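Long-range contacts in ribonucleoside triphosphate reductase (Lactobacillus leichmannii, PDB 1L1L), which catalyses the adenosylcobalamin-dependent reduction of ribonucleoside triphosphates to 2'-deoxyribonucleoside triphosphates, working as an allosterically regulated monomer: residues A[218-223]-A[255-260]; A[196-201]-A[273-278]. All blocks are in the same frame, centred on the assembly; numbering follows the deposited sequence.

Contact 1 (A[218-223]-A[255-260]); sequences YRLPDT and SDIRPY
At the end of the parallel sheet in the insertion domain, the chain runs on side by side beyond neighbouring strands 216-219 and 249-253, the directions of 219-222 and 255-258 only 9° apart. Asp222 and Arg258 form a salt bridge. The Asp222 carboxylate is carried toward 255-260 by a chi1 of 173°, which sets CG opposite the backbone N, and Arg258 NE sits on the syn side of both oxygens, 3.2 Å from Asp222 OD2. The two flat groups stand almost perpendicular, so this salt bridge is not the coplanar, two-pronged kind. Arg258 N adds a weak bond to OD1. Asp222 also centres an inverse gamma turn, and Thr223 then N-caps helix 224-236.

Arg219 and Asp256 meet differently. Asp256 OD2 lies over one face of the Arg219 guanidinium, 3.2 Å from Arg219 NH1. The oxygen stands well off that plane and no N-H points at it, so only the charges attract; the stronger partner of Arg219 is Asp253. Between these charged pairs Leu220 CB rests on Ile257 CD1 at 4.0 Å, and Trp227 and Ala230 of helix 224-236 help cover these residues. A water joins the two backbones, donating to Leu220 O at 2.6 Å and accepting from Asp256 N at 3.0 Å.

Contact 2 (A[196-201]-A[273-278]); sequences DASVKV and GPMPLI
Ile278 and Met275, one turn apart on helix 275-289, are the bumps here, and Ala197, Ser198 and Val201, along one side of helix 195-200 and its end, receive them. The Ile278 side chain spans two residues. Its CD1 presses on Ser198 CB at 3.4 Å, tighter than usual for two carbons, while its CG2 meets Val201 CG2 at 3.5 Å, the two side chains crossing at about a right angle. Val201 presents that methyl because its chi1 of -65° sets CG2 between the backbone N and the carbonyl carbon.

Met275 lies against the small Ala197: Met275 CG is 3.6 Å and SD 3.7 Å from Ala197 CB. Bends at chi2 and chi3 (74° and 75°) curl the thioether back toward Gly273. Pro274 fills the next place along, its CG 3.6 Å from Ser198 OG. Ser198 OG is hydrogen-bonded to Ser194 O, just ahead of the helix, and also packs on Ile278; Val201 O likewise lies against a carbon, Ile278 CG2, in a contact otherwise mostly apolar. This is helix-on-helix packing within an alpha/beta unit: helix 195-200 belongs to the beta-alpha-beta crossover between parallel strands 183-187 and 216-219, and helix 275-289 follows the strand lying between those two.

Both contacts belong to the insertion domain, and contact 1 is nested in sequence within the loop closed by contact 2. Their centres are about 12 Å apart, and apolar side chains join them directly: Ile257 CG2 touches Pro274 CB at 3.7 Å, and Leu220 CD2 meets Leu277 CD2 at 3.8 Å. Contact 1 joins the chain just beyond strands 216-219 and 249-253, whereas contact 2 pairs two helices of the same alpha/beta unit. The contact centres lie about 28 and 29 Å from the centre of the chain, well out from its middle. The domain probably supplies the surface by which this monomer imitates the dimer of related reductases.

Contact 1 (A[218-223]-A[255-260])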
loop_
_atom_site.group_PDB
_atom_site.type_symbol
_atom_site.label_atom_id
_atom_site.label_comp_id
_atom_site.label_asym_id
_atom_site.label_seq_id
_atom_site.Cartn_x
_atom_site.Cartn_y
_atom_site.Cartn_z
ATOM N N TYR A 218 11.492 -18.610 26.738
ATOM C CA TYR A 218 10.580 -17.478 26.601
ATOM C C TYR A 218 9.141 -17.927 26.353
ATOM O O TYR A 218 8.852 -18.668 25.406
ATOM C CB TYR A 218 11.032 -16.566 25.455
ATOM C CG TYR A 218 10.148 -15.346 25.234
ATOM C CD1 TYR A 218 9.870 -14.890 23.944
ATOM C CD2 TYR A 218 9.599 -14.643 26.311
ATOM C CE1 TYR A 218 9.065 -13.766 23.730
ATOM C CE2 TYR A 218 8.792 -13.517 26.109
ATOM C CZ TYR A 218 8.529 -13.087 24.817
ATOM O OH TYR A 218 7.729 -11.987 24.603
ATOM N N ARG A 219 8.244 -17.470 27.218
ATOM C CA ARG A 219 6.824 -17.778 27.124
ATOM C C ARG A 219 6.203 -16.613 26.357
ATOM O O ARG A 219 6.193 -15.485 26.850
ATOM C CB ARG A 219 6.228 -17.872 28.537
ATOM C CG ARG A 219 4.725 -17.664 28.613
ATOM C CD ARG A 219 3.965 -18.808 27.980
ATOM N NE ARG A 219 3.775 -19.922 28.899
ATOM C CZ ARG A 219 3.124 -21.033 28.579
ATOM N NH1 ARG A 219 2.607 -21.168 27.365
ATOM N NH2 ARG A 219 2.981 -22.010 29.468
ATOM N N LEU A 220 5.697 -16.875 25.156
ATOM C CA LEU A 220 5.120 -15.809 24.346
ATOM C C LEU A 220 3.752 -15.300 24.762
ATOM O O LEU A 220 2.796 -16.065 24.881
ATOM C CB LEU A 220 5.029 -16.219 22.874
ATOM C CG LEU A 220 6.277 -16.013 22.015
ATOM C CD1 LEU A 220 7.370 -16.939 22.489
ATOM C CD2 LEU A 220 5.936 -16.265 20.554
ATOM N N PRO A 221 3.650 -13.993 25.019
ATOM C CA PRO A 221 2.330 -13.494 25.395
ATOM C C PRO A 221 1.513 -13.607 24.117
ATOM O O PRO A 221 2.043 -13.407 23.024
ATOM C CB PRO A 221 2.609 -12.050 25.810
ATOM C CG PRO A 221 3.904 -11.709 25.104
ATOM C CD PRO A 221 4.688 -12.968 25.213
ATOM N N ASP A 222 0.246 -13.976 24.236
ATOM C CA ASP A 222 -0.602 -14.113 23.062
ATOM C C ASP A 222 -0.956 -12.746 22.468
ATOM O O ASP A 222 -2.123 -12.358 22.425
ATOM C CB ASP A 222 -1.857 -14.895 23.444
ATOM C CG ASP A 222 -2.882 -14.949 22.334
ATOM O OD1 ASP A 222 -2.503 -14.843 21.147
ATOM O OD2 ASP A 222 -4.081 -15.116 22.657
ATOM N N THR A 223 0.062 -12.028 22.000
ATOM C CA THR A 223 -0.121 -10.701 21.412
ATOM C C THR A 223 0.829 -10.477 20.237
ATOM O O THR A 223 1.817 -11.199 20.087
ATOM C CB THR A 223 0.172 -9.596 22.439
ATOM O OG1 THR A 223 1.566 -9.626 22.779
ATOM C CG2 THR A 223 -0.660 -9.805 23.708
ATOM N N SER A 255 2.530 -21.942 23.635
ATOM C CA SER A 255 1.344 -22.661 24.095
ATOM C C SER A 255 0.158 -21.724 24.308
ATOM O O SER A 255 -0.994 -22.159 24.275
ATOM C CB SER A 255 1.649 -23.410 25.399
ATOM O OG SER A 255 2.663 -24.391 25.213
ATOM N N ASP A 256 0.441 -20.440 24.518
ATOM C CA ASP A 256 -0.609 -19.447 24.756
ATOM C C ASP A 256 -1.141 -18.778 23.503
ATOM O O ASP A 256 -2.164 -18.096 23.546
ATOM C CB ASP A 256 -0.114 -18.367 25.717
ATOM C CG ASP A 256 0.055 -18.885 27.129
ATOM O OD1 ASP A 256 -0.768 -19.731 27.536
ATOM O OD2 ASP A 256 0.998 -18.448 27.828
ATOM N N ILE A 257 -0.450 -18.955 22.382
ATOM C CA ILE A 257 -0.907 -18.334 21.150
ATOM C C ILE A 257 -2.300 -18.845 20.790
ATOM O O ILE A 257 -2.542 -20.052 20.772
ATOM C CB ILE A 257 0.057 -18.619 19.984
ATOM C CG1 ILE A 257 1.473 -18.191 20.373
ATOM C CG2 ILE A 257 -0.395 -17.874 18.743
ATOM C CD1 ILE A 257 1.572 -16.766 20.857
ATOM N N ARG A 258 -3.212 -17.917 20.508
ATOM C CA ARG A 258 -4.587 -18.271 20.160
ATOM C C ARG A 258 -4.657 -19.076 18.869
ATOM O O ARG A 258 -3.913 -18.827 17.923
ATOM C CB ARG A 258 -5.444 -17.008 20.016
ATOM C CG ARG A 258 -5.176 -16.221 18.745
ATOM C CD ARG A 258 -5.817 -14.843 18.795
ATOM N NE ARG A 258 -5.336 -14.081 19.940
ATOM C CZ ARG A 258 -5.545 -12.782 20.118
ATOM N NH1 ARG A 258 -6.231 -12.086 19.218
ATOM N NH2 ARG A 258 -5.069 -12.178 21.196
ATOM N N PRO A 259 -5.583 -20.037 18.808
ATOM C CA PRO A 259 -5.781 -20.902 17.645
ATOM C C PRO A 259 -6.297 -20.206 16.395
ATOM O O PRO A 259 -6.679 -19.037 16.418
ATOM C CB PRO A 259 -6.758 -21.947 18.166
ATOM C CG PRO A 259 -7.608 -21.146 19.113
ATOM C CD PRO A 259 -6.559 -20.351 19.866
ATOM N N TYR A 260 -6.300 -20.953 15.298
ATOM C CA TYR A 260 -6.757 -20.457 14.013
ATOM C C TYR A 260 -8.251 -20.138 14.031
ATOM O O TYR A 260 -9.058 -20.912 14.542
ATOM C CB TYR A 260 -6.433 -21.500 12.938
ATOM C CG TYR A 260 -7.117 -21.288 11.609
ATOM C CD1 TYR A 260 -8.428 -21.712 11.406
ATOM C CD2 TYR A 260 -6.446 -20.686 10.546
ATOM C CE1 TYR A 260 -9.054 -21.549 10.181
ATOM C CE2 TYR A 260 -7.065 -20.516 9.312
ATOM C CZ TYR A 260 -8.368 -20.953 9.137
ATOM O OH TYR A 260 -8.988 -20.807 7.916
HETATM O O HOH W 1 2.780 -18.553 24.291
#

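Contact 2 (A[196-201]-A[273-278])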
loop_
_atom_site.group_PDB
_atom_site.type_symbol
_atom_site.label_atom_id
_atom_site.label_comp_id
_atom_site.label_asym_id
_atom_site.label_seq_id
_atom_site.Cartn_x
_atom_site.Cartn_y
_atom_site.Cartn_z
ATOM N N ASP A 196 -1.688 -30.489 17.571
ATOM C CA ASP A 196 -1.443 -31.302 16.384
ATOM C C ASP A 196 -0.874 -30.458 15.247
ATOM O O ASP A 196 0.255 -30.684 14.805
ATOM C CB ASP A 196 -2.733 -32.005 15.927
ATOM C CG ASP A 196 -3.149 -33.139 16.863
ATOM O OD1 ASP A 196 -2.287 -33.981 17.202
ATOM O OD2 ASP A 196 -4.339 -33.196 17.250
ATOM N N ALA A 197 -1.652 -29.481 14.788
ATOM C CA ALA A 197 -1.232 -28.601 13.703
ATOM C C ALA A 197 0.198 -28.095 13.863
ATOM O O ALA A 197 0.951 -28.017 12.887
ATOM C CB ALA A 197 -2.188 -27.422 13.592
ATOM N N SER A 198 0.573 -27.750 15.089
ATOM C CA SER A 198 1.914 -27.242 15.344
ATOM C C SER A 198 2.971 -28.336 15.234
ATOM O O SER A 198 4.064 -28.103 14.718
ATOM C CB SER A 198 1.979 -26.596 16.725
ATOM O OG SER A 198 1.081 -25.504 16.812
ATOM N N VAL A 199 2.647 -29.524 15.731
ATOM C CA VAL A 199 3.574 -30.647 15.667
ATOM C C VAL A 199 3.905 -30.864 14.198
ATOM O O VAL A 199 5.052 -31.137 13.843
ATOM C CB VAL A 199 2.937 -31.940 16.253
ATOM C CG1 VAL A 199 3.810 -33.153 15.945
ATOM C CG2 VAL A 199 2.767 -31.792 17.756
ATOM N N LYS A 200 2.889 -30.725 13.352
ATOM C CA LYS A 200 3.054 -30.896 11.919
ATOM C C LYS A 200 4.054 -29.929 11.300
ATOM O O LYS A 200 4.712 -30.264 10.313
ATOM C CB LYS A 200 1.713 -30.753 11.215
ATOM C CG LYS A 200 0.775 -31.918 11.451
ATOM C CD LYS A 200 -0.499 -31.777 10.633
ATOM C CE LYS A 200 -1.321 -30.550 11.043
ATOM N NZ LYS A 200 -0.671 -29.242 10.712
ATOM N N VAL A 201 4.173 -28.734 11.864
ATOM C CA VAL A 201 5.110 -27.757 11.326
ATOM C C VAL A 201 6.431 -27.694 12.079
ATOM O O VAL A 201 7.243 -26.809 11.828
ATOM C CB VAL A 201 4.494 -26.339 11.283
ATOM C CG1 VAL A 201 3.329 -26.306 10.313
ATOM C CG2 VAL A 201 4.050 -25.919 12.669
ATOM N N GLY A 273 -3.332 -18.863 13.979
ATOM C CA GLY A 273 -2.830 -19.929 14.825
ATOM C C GLY A 273 -1.326 -19.722 14.875
ATOM O O GLY A 273 -0.808 -18.898 14.123
ATOM N N PRO A 274 -0.593 -20.446 15.725
ATOM C CA PRO A 274 0.858 -20.269 15.813
ATOM C C PRO A 274 1.642 -20.994 14.721
ATOM O O PRO A 274 2.838 -20.769 14.570
ATOM C CB PRO A 274 1.171 -20.826 17.191
ATOM C CG PRO A 274 0.240 -22.018 17.245
ATOM C CD PRO A 274 -1.059 -21.469 16.682
ATOM N N MET A 275 0.964 -21.849 13.963
ATOM C CA MET A 275 1.622 -22.629 12.922
ATOM C C MET A 275 2.513 -21.798 12.001
ATOM O O MET A 275 3.692 -22.110 11.835
ATOM C CB MET A 275 0.584 -23.409 12.109
ATOM C CG MET A 275 -0.138 -24.503 12.901
ATOM S SD MET A 275 -1.385 -23.861 14.077
ATOM C CE MET A 275 -2.673 -23.435 12.945
ATOM N N PRO A 276 1.973 -20.730 11.387
ATOM C CA PRO A 276 2.835 -19.930 10.506
ATOM C C PRO A 276 4.034 -19.335 11.237
ATOM O O PRO A 276 5.106 -19.155 10.642
ATOM C CB PRO A 276 1.885 -18.860 9.957
ATOM C CG PRO A 276 0.825 -18.754 11.027
ATOM C CD PRO A 276 0.602 -20.200 11.400
ATOM N N LEU A 277 3.860 -19.031 12.524
ATOM C CA LEU A 277 4.951 -18.470 13.318
ATOM C C LEU A 277 6.044 -19.512 13.555
ATOM O O LEU A 277 7.230 -19.190 13.568
ATOM C CB LEU A 277 4.436 -17.969 14.673
ATOM C CG LEU A 277 5.509 -17.430 15.621
ATOM C CD1 LEU A 277 6.197 -16.232 14.985
ATOM C CD2 LEU A 277 4.884 -17.050 16.966
ATOM N N ILE A 278 5.634 -20.760 13.752
ATOM C CA ILE A 278 6.583 -21.847 13.998
ATOM C C ILE A 278 7.524 -21.993 12.799
ATOM O O ILE A 278 8.740 -21.907 12.946
ATOM C CB ILE A 278 5.830 -23.172 14.265
ATOM C CG1 ILE A 278 5.106 -23.073 15.616
ATOM C CG2 ILE A 278 6.798 -24.360 14.257
ATOM C CD1 ILE A 278 4.030 -24.092 15.824
#